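Local coordinates for polysaccharide Lyase Family 6 (Bacteroides cellulosilyticus, PDB 6QPS), which probably cleaves mannuronic acid-rich alginate by beta-elimination, as a calcium-binding lyase of polysaccharide lyase family 6, at residues K83-G88 / D103-K108; R134-E139 / P450-A455; R294-G299 / L316-V321; K366-V371 / P395-L400. All coordinates share one frame; numbering follows the deposited sequence. Where two conformers were deposited one is given.

Contact 1 of 4, residues K83-G88 / D103-K108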
loop_
_atom_site.group_PDB
_atom_site.type_symbol
_atom_site.label_atom_id
_atom_site.label_comp_id
_atom_site.label_asym_id
_atom_site.label_seq_id
_atom_site.Cartn_x
_atom_site.Cartn_y
_atom_site.Cartn_z
ATOM N N LYS A 83 -24.695 2.442 -10.293
ATOM C CA LYS A 83 -25.874 1.630 -10.569
ATOM C C LYS A 83 -25.637 0.557 -11.625
ATOM O O LYS A 83 -26.562 -0.203 -11.930
ATOM C CB LYS A 83 -27.077 2.510 -10.950
ATOM C CG LYS A 83 -27.300 3.696 -10.016
ATOM C CD LYS A 83 -27.690 3.249 -8.604
ATOM C CE LYS A 83 -28.370 4.380 -7.828
ATOM N NZ LYS A 83 -28.696 3.989 -6.425
ATOM N N ALA A 84 -24.440 0.494 -12.201
ATOM C CA ALA A 84 -24.014 -0.636 -13.026
ATOM C C ALA A 84 -23.125 -1.550 -12.185
ATOM O O ALA A 84 -21.993 -1.183 -11.843
ATOM C CB ALA A 84 -23.275 -0.175 -14.279
ATOM N N VAL A 85 -23.630 -2.748 -11.889
ATOM C CA VAL A 85 -23.007 -3.689 -10.956
ATOM C C VAL A 85 -22.487 -4.861 -11.770
ATOM O O VAL A 85 -23.216 -5.405 -12.611
ATOM C CB VAL A 85 -24.036 -4.191 -9.924
ATOM C CG1 VAL A 85 -23.378 -5.081 -8.880
ATOM C CG2 VAL A 85 -24.764 -3.019 -9.264
ATOM N N ILE A 86 -21.236 -5.250 -11.528
ATOM C CA ILE A 86 -20.602 -6.375 -12.211
ATOM C C ILE A 86 -20.366 -7.478 -11.189
ATOM O O ILE A 86 -19.725 -7.248 -10.155
ATOM C CB ILE A 86 -19.293 -5.933 -12.885
ATOM C CG1 ILE A 86 -19.609 -4.915 -13.989
ATOM C CG2 ILE A 86 -18.554 -7.124 -13.432
ATOM C CD1 ILE A 86 -18.372 -4.275 -14.605
ATOM N N SER A 87 -20.860 -8.682 -11.490
ATOM C CA SER A 87 -20.867 -9.792 -10.543
ATOM C C SER A 87 -20.545 -11.098 -11.262
ATOM O O SER A 87 -20.662 -11.203 -12.485
ATOM C CB SER A 87 -22.237 -9.886 -9.839
ATOM O OG SER A 87 -22.572 -8.645 -9.230
ATOM N N GLY A 88 -20.165 -12.112 -10.485
ATOM C CA GLY A 88 -19.888 -13.416 -11.062
ATOM C C GLY A 88 -18.467 -13.537 -11.599
ATOM O O GLY A 88 -17.591 -12.716 -11.327
ATOM N N ASP A 103 -16.708 4.763 -12.333
ATOM C CA ASP A 103 -18.025 4.683 -11.703
ATOM C C ASP A 103 -18.648 3.285 -11.761
ATOM O O ASP A 103 -19.875 3.156 -11.710
ATOM C CB ASP A 103 -18.983 5.721 -12.290
ATOM C CG ASP A 103 -18.608 7.152 -11.905
ATOM O OD1 ASP A 103 -18.103 7.366 -10.781
ATOM O OD2 ASP A 103 -18.841 8.073 -12.721
ATOM N N LEU A 104 -17.835 2.236 -11.836
ATOM C CA LEU A 104 -18.312 0.858 -11.877
ATOM C C LEU A 104 -18.282 0.240 -10.485
ATOM O O LEU A 104 -17.372 0.510 -9.699
ATOM C CB LEU A 104 -17.437 0.021 -12.815
ATOM C CG LEU A 104 -17.465 0.438 -14.291
ATOM C CD1 LEU A 104 -16.453 -0.377 -15.080
ATOM C CD2 LEU A 104 -18.848 0.318 -14.921
ATOM N N LEU A 105 -19.250 -0.629 -10.206
ATOM C CA LEU A 105 -19.324 -1.344 -8.940
ATOM C C LEU A 105 -19.104 -2.828 -9.181
ATOM O O LEU A 105 -20.006 -3.510 -9.685
ATOM C CB LEU A 105 -20.678 -1.109 -8.288
ATOM C CG LEU A 105 -21.046 -1.950 -7.068
ATOM C CD1 LEU A 105 -20.056 -1.901 -5.962
ATOM C CD2 LEU A 105 -22.402 -1.484 -6.503
ATOM N N PHE A 106 -17.932 -3.324 -8.786
ATOM C CA PHE A 106 -17.621 -4.748 -8.815
ATOM C C PHE A 106 -18.042 -5.307 -7.458
ATOM O O PHE A 106 -17.445 -4.973 -6.432
ATOM C CB PHE A 106 -16.143 -5.008 -9.100
ATOM C CG PHE A 106 -15.659 -4.474 -10.440
ATOM C CD1 PHE A 106 -15.194 -3.184 -10.568
ATOM C CD2 PHE A 106 -15.669 -5.276 -11.566
ATOM C CE1 PHE A 106 -14.751 -2.700 -11.797
ATOM C CE2 PHE A 106 -15.229 -4.788 -12.798
ATOM C CZ PHE A 106 -14.779 -3.504 -12.908
ATOM N N TYR A 107 -19.085 -6.136 -7.448
ATOM C CA TYR A 107 -19.688 -6.649 -6.219
ATOM C C TYR A 107 -19.940 -8.134 -6.408
ATOM O O TYR A 107 -20.692 -8.528 -7.306
ATOM C CB TYR A 107 -20.986 -5.922 -5.860
ATOM C CG TYR A 107 -21.585 -6.459 -4.568
ATOM C CD1 TYR A 107 -20.963 -6.223 -3.340
ATOM C CD2 TYR A 107 -22.733 -7.233 -4.570
ATOM C CE1 TYR A 107 -21.474 -6.725 -2.170
ATOM C CE2 TYR A 107 -23.242 -7.745 -3.398
ATOM C CZ TYR A 107 -22.613 -7.485 -2.203
ATOM O OH TYR A 107 -23.127 -8.007 -1.040
ATOM N N LYS A 108 -19.322 -8.960 -5.570
ATOM C CA LYS A 108 -19.464 -10.411 -5.672
ATOM C C LYS A 108 -19.158 -10.890 -7.093
ATOM O O LYS A 108 -19.835 -11.745 -7.656
ATOM C CB LYS A 108 -20.826 -10.888 -5.152
ATOM C CG LYS A 108 -20.914 -10.723 -3.633
ATOM C CD LYS A 108 -22.202 -11.258 -3.000
ATOM C CE LYS A 108 -22.068 -11.177 -1.465
ATOM N NZ LYS A 108 -23.256 -11.643 -0.672
#
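Two successive coils of a parallel beta-helix meet where V85 and I86 pair with L105 and F106. Backbone hydrogen bonds alternate along the strands: L105 N gives to A84 O at 3.2 Å, I86 N to L105 O at 2.8 Å, and Y107 N to I86 O at 3.0 Å. Bridged residues then stack in register. On one face V85 CG2 lies 3.9 Å from L105 CD2, while V85 CG1 rests beside Y107 CB, and L105 goes on to meet V136 of the next coil. The other face is buried. There I86 and F106 run side by side, I86 CD1 reaching F106 CE2 at 3.7 Å, with W76 and L59 also packed on I86. Further along, the side chain of S87 joins in. With OG beside its own backbone N (chi1 -55°), the hydroxyl donates to Y107 O over 2.7 Å, the donor almost in line with the carbonyl. G88 N then bonds K108 O at 2.9 Å, so the pairing carries through to the corner that the chain turns at both G88 and K108. Aligned ladders of this kind, with matched corners, are typical of the parallel beta-helix.

Contact 2 of 4, residues R134-E139 / P450-A455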
loop_
_atom_site.group_PDB
_atom_site.type_symbol
_atom_site.label_atom_id
_atom_site.label_comp_id
_atom_site.label_asym_id
_atom_site.label_seq_id
_atom_site.Cartn_x
_atom_site.Cartn_y
_atom_site.Cartn_z
ATOM N N ARG A 134 -12.945 6.135 -9.322
ATOM C CA ARG A 134 -14.295 6.143 -8.756
ATOM C C ARG A 134 -14.996 4.802 -8.943
ATOM O O ARG A 134 -16.212 4.749 -9.140
ATOM C CB ARG A 134 -15.158 7.270 -9.326
ATOM C CG ARG A 134 -14.501 8.632 -9.282
ATOM C CD ARG A 134 -15.459 9.741 -9.698
ATOM N NE ARG A 134 -16.107 9.499 -10.988
ATOM C CZ ARG A 134 -15.667 9.940 -12.158
ATOM N NH1 ARG A 134 -14.548 10.643 -12.239
ATOM N NH2 ARG A 134 -16.349 9.668 -13.262
ATOM N N CYS A 135 -14.241 3.715 -8.819
ATOM C CA CYS A 135 -14.785 2.362 -8.872
ATOM C C CYS A 135 -14.746 1.732 -7.487
ATOM O O CYS A 135 -13.977 2.136 -6.610
ATOM C CB CYS A 135 -13.998 1.493 -9.857
ATOM S SG CYS A 135 -14.234 1.976 -11.581
ATOM N N VAL A 136 -15.603 0.732 -7.289
ATOM C CA VAL A 136 -15.640 -0.052 -6.067
ATOM C C VAL A 136 -15.345 -1.511 -6.400
ATOM O O VAL A 136 -15.844 -2.047 -7.398
ATOM C CB VAL A 136 -17.026 0.072 -5.401
ATOM C CG1 VAL A 136 -17.189 -0.958 -4.280
ATOM C CG2 VAL A 136 -17.293 1.473 -4.859
ATOM N N ILE A 137 -14.551 -2.152 -5.543
ATOM C CA ILE A 137 -14.440 -3.608 -5.501
ATOM C C ILE A 137 -14.767 -4.028 -4.071
ATOM O O ILE A 137 -14.026 -3.704 -3.125
ATOM C CB ILE A 137 -13.045 -4.101 -5.905
ATOM C CG1 ILE A 137 -12.637 -3.580 -7.284
ATOM C CG2 ILE A 137 -13.016 -5.643 -5.895
ATOM C CD1 ILE A 137 -11.247 -4.059 -7.777
ATOM N N ASP A 138 -15.885 -4.739 -3.895
ATOM C CA ASP A 138 -16.377 -5.127 -2.575
ATOM C C ASP A 138 -16.842 -6.577 -2.628
ATOM O O ASP A 138 -17.567 -6.961 -3.553
ATOM C CB ASP A 138 -17.546 -4.218 -2.141
ATOM C CG ASP A 138 -18.016 -4.484 -0.709
ATOM O OD1 ASP A 138 -17.236 -4.950 0.129
ATOM O OD2 ASP A 138 -19.206 -4.246 -0.405
ATOM N N GLU A 139 -16.390 -7.387 -1.661
ATOM C CA GLU A 139 -16.875 -8.770 -1.504
ATOM C C GLU A 139 -16.623 -9.620 -2.752
ATOM O O GLU A 139 -17.407 -10.517 -3.070
ATOM C CB GLU A 139 -18.363 -8.821 -1.127
ATOM C CG GLU A 139 -18.735 -8.102 0.155
ATOM C CD GLU A 139 -18.367 -8.865 1.417
ATOM O OE1 GLU A 139 -17.803 -9.979 1.322
ATOM O OE2 GLU A 139 -18.651 -8.344 2.526
ATOM N N PRO A 450 -14.870 6.915 -3.800
ATOM C CA PRO A 450 -16.038 7.297 -4.618
ATOM C C PRO A 450 -17.215 7.774 -3.777
ATOM O O PRO A 450 -17.738 7.014 -2.955
ATOM C CB PRO A 450 -16.383 6.002 -5.365
ATOM C CG PRO A 450 -15.880 4.895 -4.421
ATOM C CD PRO A 450 -14.778 5.461 -3.555
ATOM N N THR A 451 -17.664 9.013 -4.029
ATOM C CA THR A 451 -18.686 9.667 -3.216
ATOM C C THR A 451 -20.048 8.983 -3.284
ATOM O O THR A 451 -20.886 9.187 -2.388
ATOM C CB THR A 451 -18.867 11.116 -3.708
ATOM O OG1 THR A 451 -19.300 11.112 -5.077
ATOM C CG2 THR A 451 -17.571 11.903 -3.607
ATOM N N TRP A 452 -20.298 8.173 -4.310
ATOM C CA TRP A 452 -21.601 7.560 -4.492
ATOM C C TRP A 452 -21.782 6.270 -3.709
ATOM O O TRP A 452 -22.901 5.745 -3.668
ATOM C CB TRP A 452 -21.836 7.287 -5.971
ATOM C CG TRP A 452 -20.734 6.535 -6.719
ATOM C CD1 TRP A 452 -19.795 7.078 -7.558
ATOM C CD2 TRP A 452 -20.507 5.115 -6.731
ATOM N NE1 TRP A 452 -18.997 6.084 -8.073
ATOM C CE2 TRP A 452 -19.422 4.872 -7.590
ATOM C CE3 TRP A 452 -21.117 4.027 -6.105
ATOM C CZ2 TRP A 452 -18.944 3.591 -7.843
ATOM C CZ3 TRP A 452 -20.636 2.760 -6.344
ATOM C CH2 TRP A 452 -19.568 2.548 -7.215
ATOM N N HIS A 453 -20.726 5.752 -3.088
ATOM C CA HIS A 453 -20.787 4.476 -2.386
ATOM C C HIS A 453 -21.063 4.744 -0.907
ATOM O O HIS A 453 -20.223 5.331 -0.208
ATOM C CB HIS A 453 -19.477 3.701 -2.569
ATOM C CG HIS A 453 -19.564 2.263 -2.147
ATOM N ND1 HIS A 453 -20.513 1.401 -2.650
ATOM C CD2 HIS A 453 -18.807 1.533 -1.291
ATOM C CE1 HIS A 453 -20.346 0.204 -2.114
ATOM N NE2 HIS A 453 -19.321 0.258 -1.287
ATOM N N LYS A 454 -22.207 4.268 -0.413
ATOM C CA LYS A 454 -22.586 4.608 0.955
ATOM C C LYS A 454 -21.563 4.093 1.971
ATOM O O LYS A 454 -21.277 4.769 2.965
ATOM C CB LYS A 454 -23.993 4.101 1.270
ATOM C CG LYS A 454 -24.486 4.509 2.642
ATOM C CD LYS A 454 -25.902 4.004 2.930
ATOM C CE LYS A 454 -26.034 2.529 2.645
ATOM N NZ LYS A 454 -26.149 1.693 3.911
ATOM N N ALA A 455 -21.002 2.907 1.755
ATOM C CA ALA A 455 -20.049 2.386 2.727
ATOM C C ALA A 455 -18.780 3.234 2.787
ATOM O O ALA A 455 -18.134 3.305 3.836
ATOM C CB ALA A 455 -19.701 0.929 2.426
HETATM O O HOH W 1 -19.303 -1.690 0.613
#
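V136 CG2 is the hub on which P450, W452 and H453 converge. The methyl sits 3.4 Å from W452 CH2, meeting the indole obliquely, and 3.7 Å from P450 CG. It also lies over one face of the H453 imidazole, 3.8 Å from the ring centroid and 19° off the normal, a CH-pi contact; the backbone N of A455 lies over the opposite face, toward the rim. V136 CG1, anti to the backbone N (chi1 168°), runs on beside H453 NE2. The indole meets the strand at its edge: R134 O lies near the ring plane and takes a weak, bent hydrogen bond from W452 NE1 at 3.3 Å, with W452 CZ2 about as near, at 3.2 Å. The same N-H is weakly shared with D103 OD1, whose carboxylate forms a salt bridge with R134 NE, so one acidic group ties both neighbours together. A type I turn from P450 to H453, closed by H453 N to P450 O, presents the three side chains to the strand of V136, and P450 CB backs one face of the indole. Further out, a water joins H453 NE2 (2.7 Å) to D138 OD2 (2.8 Å), D138 OD1 is held by N173, and the Y170 ring meets that of H453. The contact thus belongs to a C-terminal helix, N-capped by H453, packed outside a parallel beta-helix.

Contact 3 of 4, residues R294-G299 / L316-V321; sequences RIINQG and LVRVGV
I295 is gripped through both of its backbone polar atoms: its N donates to L316 O at 2.8 Å, and its O accepts from R318 N at 3.1 Å. This is the tight part of the contact, with both donors nearly in line with the carbonyls. On the buried face I295 CB comes within 4.3 Å of V317 CG2, and C269 and L359 continue the row to either neighbour, as expected of stacked positions in successive coils of a parallel beta-helix. Beyond I295 the pairing fades. R318 runs alongside I296, its CB and CD both 4.0 Å from I296 CG1, and continues extended to its guanidinium. NH1 donates to V319 O at 2.9 Å, approaching from above the carbonyl plane; R363 O takes a second bond from that nitrogen, and Y339 meets the guanidinium by a cation-pi contact. The opposite, partly exposed face is looser. R294 and L316 run side by side, touching lightly at R294 CD to L316 CD2, 4.1 Å apart. The bend at chi3 (61°) then takes NE and the guanidinium off L316. The R294 side chain comes within about 4 Å of that of the calcium ligand E244 and about 7 Å from the bound calcium.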
loop_
_atom_site.group_PDB
_atom_site.type_symbol
_atom_site.label_atom_id
_atom_site.label_comp_id
_atom_site.label_asym_id
_atom_site.label_seq_id
_atom_site.Cartn_x
_atom_site.Cartn_y
_atom_site.Cartn_z
ATOM N N ARG A 294 8.605 -0.544 9.193
ATOM C CA ARG A 294 9.630 -1.577 9.324
ATOM C C ARG A 294 10.698 -1.376 8.256
ATOM O O ARG A 294 10.377 -1.329 7.057
ATOM C CB ARG A 294 9.014 -2.974 9.210
ATOM C CG ARG A 294 9.958 -4.142 9.400
ATOM C CD ARG A 294 9.283 -5.303 10.127
ATOM N NE ARG A 294 8.126 -5.875 9.452
ATOM C CZ ARG A 294 8.156 -6.981 8.702
ATOM N NH1 ARG A 294 9.295 -7.619 8.503
ATOM N NH2 ARG A 294 7.038 -7.456 8.159
ATOM N N ILE A 295 11.958 -1.281 8.689
ATOM C CA ILE A 295 13.101 -0.963 7.831
ATOM C C ILE A 295 14.042 -2.168 7.714
ATOM O O ILE A 295 14.593 -2.639 8.721
ATOM C CB ILE A 295 13.857 0.262 8.368
ATOM C CG1 ILE A 295 12.957 1.491 8.398
ATOM C CG2 ILE A 295 15.128 0.488 7.544
ATOM C CD1 ILE A 295 12.460 1.937 7.036
ATOM N N ILE A 296 14.188 -2.656 6.469
ATOM C CA ILE A 296 15.174 -3.616 5.979
ATOM C C ILE A 296 15.752 -2.931 4.729
ATOM O O ILE A 296 15.158 -1.993 4.190
ATOM C CB ILE A 296 14.487 -4.973 5.642
ATOM C CG1 ILE A 296 13.751 -5.507 6.881
ATOM C CG2 ILE A 296 15.445 -6.040 5.100
ATOM C CD1 ILE A 296 12.572 -6.377 6.534
ATOM N N ASN A 297 16.949 -3.354 4.288
ATOM C CA ASN A 297 17.571 -2.823 3.063
ATOM C C ASN A 297 18.077 -1.383 3.201
ATOM O O ASN A 297 18.126 -0.837 4.303
ATOM C CB ASN A 297 16.632 -2.955 1.856
ATOM C CG ASN A 297 15.855 -4.252 1.855
ATOM O OD1 ASN A 297 16.386 -5.278 1.521
ATOM N ND2 ASN A 297 14.596 -4.204 2.273
ATOM N N GLN A 298 18.532 -0.777 2.102
ATOM C CA GLN A 298 19.328 0.435 2.231
ATOM C C GLN A 298 18.734 1.650 1.541
ATOM O O GLN A 298 17.910 1.553 0.633
ATOM C CB GLN A 298 20.774 0.209 1.766
ATOM C CG GLN A 298 20.957 -0.164 0.328
ATOM C CD GLN A 298 22.444 -0.327 -0.068
ATOM O OE1 GLN A 298 22.956 0.454 -0.838
ATOM N NE2 GLN A 298 23.100 -1.352 0.446
ATOM N N GLY A 299 19.226 2.810 1.966
ATOM C CA GLY A 299 19.092 4.014 1.186
ATOM C C GLY A 299 17.832 4.818 1.373
ATOM O O GLY A 299 17.682 5.852 0.706
ATOM N N LEU A 316 10.815 -0.360 13.464
ATOM C CA LEU A 316 11.678 -1.526 13.602
ATOM C C LEU A 316 12.799 -1.422 12.578
ATOM O O LEU A 316 12.528 -1.232 11.385
ATOM C CB LEU A 316 10.875 -2.815 13.416
ATOM C CG LEU A 316 11.569 -4.124 13.807
ATOM C CD1 LEU A 316 10.536 -5.183 14.213
ATOM C CD2 LEU A 316 12.462 -4.641 12.688
ATOM N N VAL A 317 14.048 -1.520 13.046
ATOM C CA VAL A 317 15.231 -1.528 12.178
ATOM C C VAL A 317 15.921 -2.882 12.363
ATOM O O VAL A 317 16.440 -3.185 13.442
ATOM C CB VAL A 317 16.181 -0.356 12.459
ATOM C CG1 VAL A 317 17.381 -0.407 11.490
ATOM C CG2 VAL A 317 15.451 0.981 12.327
ATOM N N ARG A 318 15.924 -3.700 11.313
ATOM C CA ARG A 318 16.290 -5.105 11.417
ATOM C C ARG A 318 17.753 -5.342 11.051
ATOM O O ARG A 318 18.329 -4.627 10.222
ATOM C CB ARG A 318 15.422 -5.918 10.459
ATOM C CG ARG A 318 15.313 -7.409 10.805
ATOM C CD ARG A 318 14.773 -8.237 9.641
ATOM N NE ARG A 318 14.532 -9.654 9.978
ATOM C CZ ARG A 318 15.453 -10.608 9.973
ATOM N NH1 ARG A 318 16.713 -10.333 9.658
ATOM N NH2 ARG A 318 15.114 -11.848 10.297
ATOM N N VAL A 319 18.347 -6.379 11.646
ATOM C CA VAL A 319 19.605 -6.904 11.116
ATOM C C VAL A 319 19.341 -7.553 9.764
ATOM O O VAL A 319 18.207 -7.914 9.428
ATOM C CB VAL A 319 20.275 -7.907 12.072
ATOM C CG1 VAL A 319 20.593 -7.267 13.405
ATOM C CG2 VAL A 319 19.415 -9.175 12.252
ATOM N N GLY A 320 20.405 -7.712 8.978
ATOM C CA GLY A 320 20.314 -8.454 7.737
ATOM C C GLY A 320 21.075 -9.758 7.771
ATOM O O GLY A 320 21.923 -9.966 8.642
ATOM N N VAL A 321 20.764 -10.636 6.824
ATOM C CA VAL A 321 21.487 -11.876 6.623
ATOM C C VAL A 321 22.564 -11.705 5.572
ATOM O O VAL A 321 23.641 -12.298 5.696
ATOM C CB VAL A 321 20.503 -13.008 6.244
ATOM C CG1 VAL A 321 21.239 -14.307 5.961
ATOM C CG2 VAL A 321 19.441 -13.202 7.340
#

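Contact 4 of 4, residues K366-V371 / P395-L400; sequences KMPRNV and PGFLFL
V371 pairs with F397 in a parallel bridge, V371 N giving to G396 O and L398 N to V371 O, each over 3.0 Å and both nearly straight. The bridge opens a fresh strand pair of the parallel beta-helix just after the chain has turned its corner at N370. Ahead of it, G396, having no side chain, lets the loop come close: its CA lies 3.5 Å from P368 O in an almost linear C-H...O contact of 170°. On the buried face V371 and F397 lie side by side and point the same way, with the ring turning a face to the valine. V371 CB stands over that face, 4.1 Å from the centroid and displaced toward the rim, a CH-pi contact. L359 of strand 357-361 also touches the phenylalanine. P368 CB meets the ring obliquely at F397 CE1, across the ring from CE2, at 4.0 Å. The phenyl is thus touched at both CE1 and CE2. V371 CG1, anti to its amide nitrogen (chi1 -178°), makes the closer of these two approaches, 3.5 Å from F397 CE2.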
loop_
_atom_site.group_PDB
_atom_site.type_symbol
_atom_site.label_atom_id
_atom_site.label_comp_id
_atom_site.label_asym_id
_atom_site.label_seq_id
_atom_site.Cartn_x
_atom_site.Cartn_y
_atom_site.Cartn_z
ATOM N N LYS A 366 24.492 -9.088 9.782
ATOM C CA LYS A 366 24.773 -7.805 9.133
ATOM C C LYS A 366 24.073 -6.724 9.944
ATOM O O LYS A 366 22.875 -6.488 9.781
ATOM C CB LYS A 366 24.333 -7.805 7.670
ATOM C CG LYS A 366 24.795 -9.049 6.870
ATOM C CD LYS A 366 26.293 -9.285 6.898
ATOM C CE LYS A 366 26.649 -10.523 6.067
ATOM N NZ LYS A 366 28.120 -10.689 5.920
ATOM N N MET A 367 24.818 -6.087 10.856
ATOM C CA MET A 367 24.244 -5.052 11.704
ATOM C C MET A 367 23.886 -3.797 10.900
ATOM O O MET A 367 24.507 -3.501 9.872
ATOM C CB MET A 367 25.258 -4.654 12.783
ATOM C CG MET A 367 25.759 -5.793 13.662
ATOM S SD MET A 367 24.459 -6.586 14.633
ATOM C CE MET A 367 24.359 -8.165 13.792
ATOM N N PRO A 368 22.905 -3.020 11.356
ATOM C CA PRO A 368 22.628 -1.742 10.686
ATOM C C PRO A 368 23.834 -0.814 10.752
ATOM O O PRO A 368 24.544 -0.756 11.756
ATOM C CB PRO A 368 21.442 -1.155 11.462
ATOM C CG PRO A 368 20.889 -2.292 12.278
ATOM C CD PRO A 368 22.000 -3.269 12.489
ATOM N N ARG A 369 24.044 -0.067 9.669
ATOM C CA ARG A 369 25.172 0.844 9.531
ATOM C C ARG A 369 24.669 2.161 8.962
ATOM O O ARG A 369 23.828 2.167 8.066
ATOM C CB ARG A 369 26.241 0.272 8.562
ATOM C CG ARG A 369 26.888 -1.016 9.023
ATOM C CD ARG A 369 28.156 -1.286 8.236
ATOM N NE ARG A 369 27.927 -1.405 6.796
ATOM C CZ ARG A 369 28.688 -2.138 5.987
ATOM N NH1 ARG A 369 29.715 -2.815 6.483
ATOM N NH2 ARG A 369 28.432 -2.198 4.687
ATOM N N ASN A 370 25.202 3.273 9.455
ATOM C CA ASN A 370 24.877 4.589 8.895
ATOM C C ASN A 370 23.375 4.843 8.861
ATOM O O ASN A 370 22.797 5.283 7.851
ATOM C CB ASN A 370 25.526 4.763 7.530
ATOM C CG ASN A 370 26.992 4.901 7.651
ATOM O OD1 ASN A 370 27.457 5.770 8.400
ATOM N ND2 ASN A 370 27.743 4.030 6.996
ATOM N N VAL A 371 22.728 4.585 9.992
ATOM C CA VAL A 371 21.351 5.001 10.228
ATOM C C VAL A 371 21.389 6.267 11.070
ATOM O O VAL A 371 22.004 6.292 12.142
ATOM C CB VAL A 371 20.554 3.911 10.950
ATOM C CG1 VAL A 371 19.104 4.341 11.160
ATOM C CG2 VAL A 371 20.600 2.621 10.165
ATOM N N PRO A 395 26.976 1.435 17.401
ATOM C CA PRO A 395 27.955 2.134 16.548
ATOM C C PRO A 395 27.431 2.459 15.150
ATOM O O PRO A 395 28.013 3.316 14.466
ATOM C CB PRO A 395 29.148 1.168 16.499
ATOM C CG PRO A 395 29.020 0.349 17.788
ATOM C CD PRO A 395 27.527 0.192 17.986
ATOM N N GLY A 396 26.390 1.781 14.689
ATOM C CA GLY A 396 25.815 2.042 13.384
ATOM C C GLY A 396 24.768 3.132 13.357
ATOM O O GLY A 396 24.259 3.453 12.270
ATOM N N PHE A 397 24.459 3.747 14.497
ATOM C CA PHE A 397 23.445 4.783 14.612
ATOM C C PHE A 397 24.078 6.102 15.041
ATOM O O PHE A 397 24.998 6.134 15.859
ATOM C CB PHE A 397 22.384 4.398 15.685
ATOM C CG PHE A 397 21.341 3.435 15.209
ATOM C CD1 PHE A 397 21.610 2.083 15.101
ATOM C CD2 PHE A 397 20.074 3.873 14.891
ATOM C CE1 PHE A 397 20.648 1.199 14.646
ATOM C CE2 PHE A 397 19.112 2.992 14.425
ATOM C CZ PHE A 397 19.386 1.673 14.302
ATOM N N LEU A 398 23.572 7.191 14.503
ATOM C CA LEU A 398 23.826 8.532 15.019
ATOM C C LEU A 398 22.495 9.018 15.581
ATOM O O LEU A 398 21.540 9.204 14.820
ATOM C CB LEU A 398 24.331 9.448 13.905
ATOM C CG LEU A 398 24.396 10.954 14.215
ATOM C CD1 LEU A 398 25.322 11.221 15.398
ATOM C CD2 LEU A 398 24.854 11.749 12.995
ATOM N N PHE A 399 22.413 9.165 16.904
ATOM C CA PHE A 399 21.227 9.706 17.567
ATOM C C PHE A 399 21.503 11.178 17.834
ATOM O O PHE A 399 22.436 11.504 18.580
ATOM C CB PHE A 399 20.946 9.003 18.894
ATOM C CG PHE A 399 20.689 7.535 18.788
ATOM C CD1 PHE A 399 19.413 7.047 18.543
ATOM C CD2 PHE A 399 21.711 6.640 18.969
ATOM C CE1 PHE A 399 19.176 5.675 18.457
ATOM C CE2 PHE A 399 21.475 5.266 18.914
ATOM C CZ PHE A 399 20.211 4.797 18.633
ATOM N N LEU A 400 20.699 12.066 17.249
ATOM C CA LEU A 400 20.974 13.495 17.303
ATOM C C LEU A 400 19.712 14.321 17.524
ATOM O O LEU A 400 18.786 14.287 16.714
ATOM C CB LEU A 400 21.655 13.916 16.009
ATOM C CG LEU A 400 22.088 15.357 15.940
ATOM C CD1 LEU A 400 23.104 15.686 17.020
ATOM C CD2 LEU A 400 22.665 15.639 14.567
#

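Three contacts join coils of one parallel beta-helix and contact 2 joins a coil to the C-terminal helix, in two groups on opposite sides of the chain's centre. Contacts 1 and 2 have centres 10 Å apart and share neighbouring strands 99-111 and 131-138; F106 N probably bonds V136 O between them. The centres of contacts 3 and 4 lie 11 Å apart, joined by a probable bond from G320 N to K366 O. Between contacts 1 and 4 the centres are 51 Å apart. Along the chain, contacts 1, 3 and 4 follow in series, each linking segments close in sequence, whereas contact 2 spans 310 residues and encloses 3 and 4, returning the C-terminus to early coils. Contact 3 approaches the calcium site.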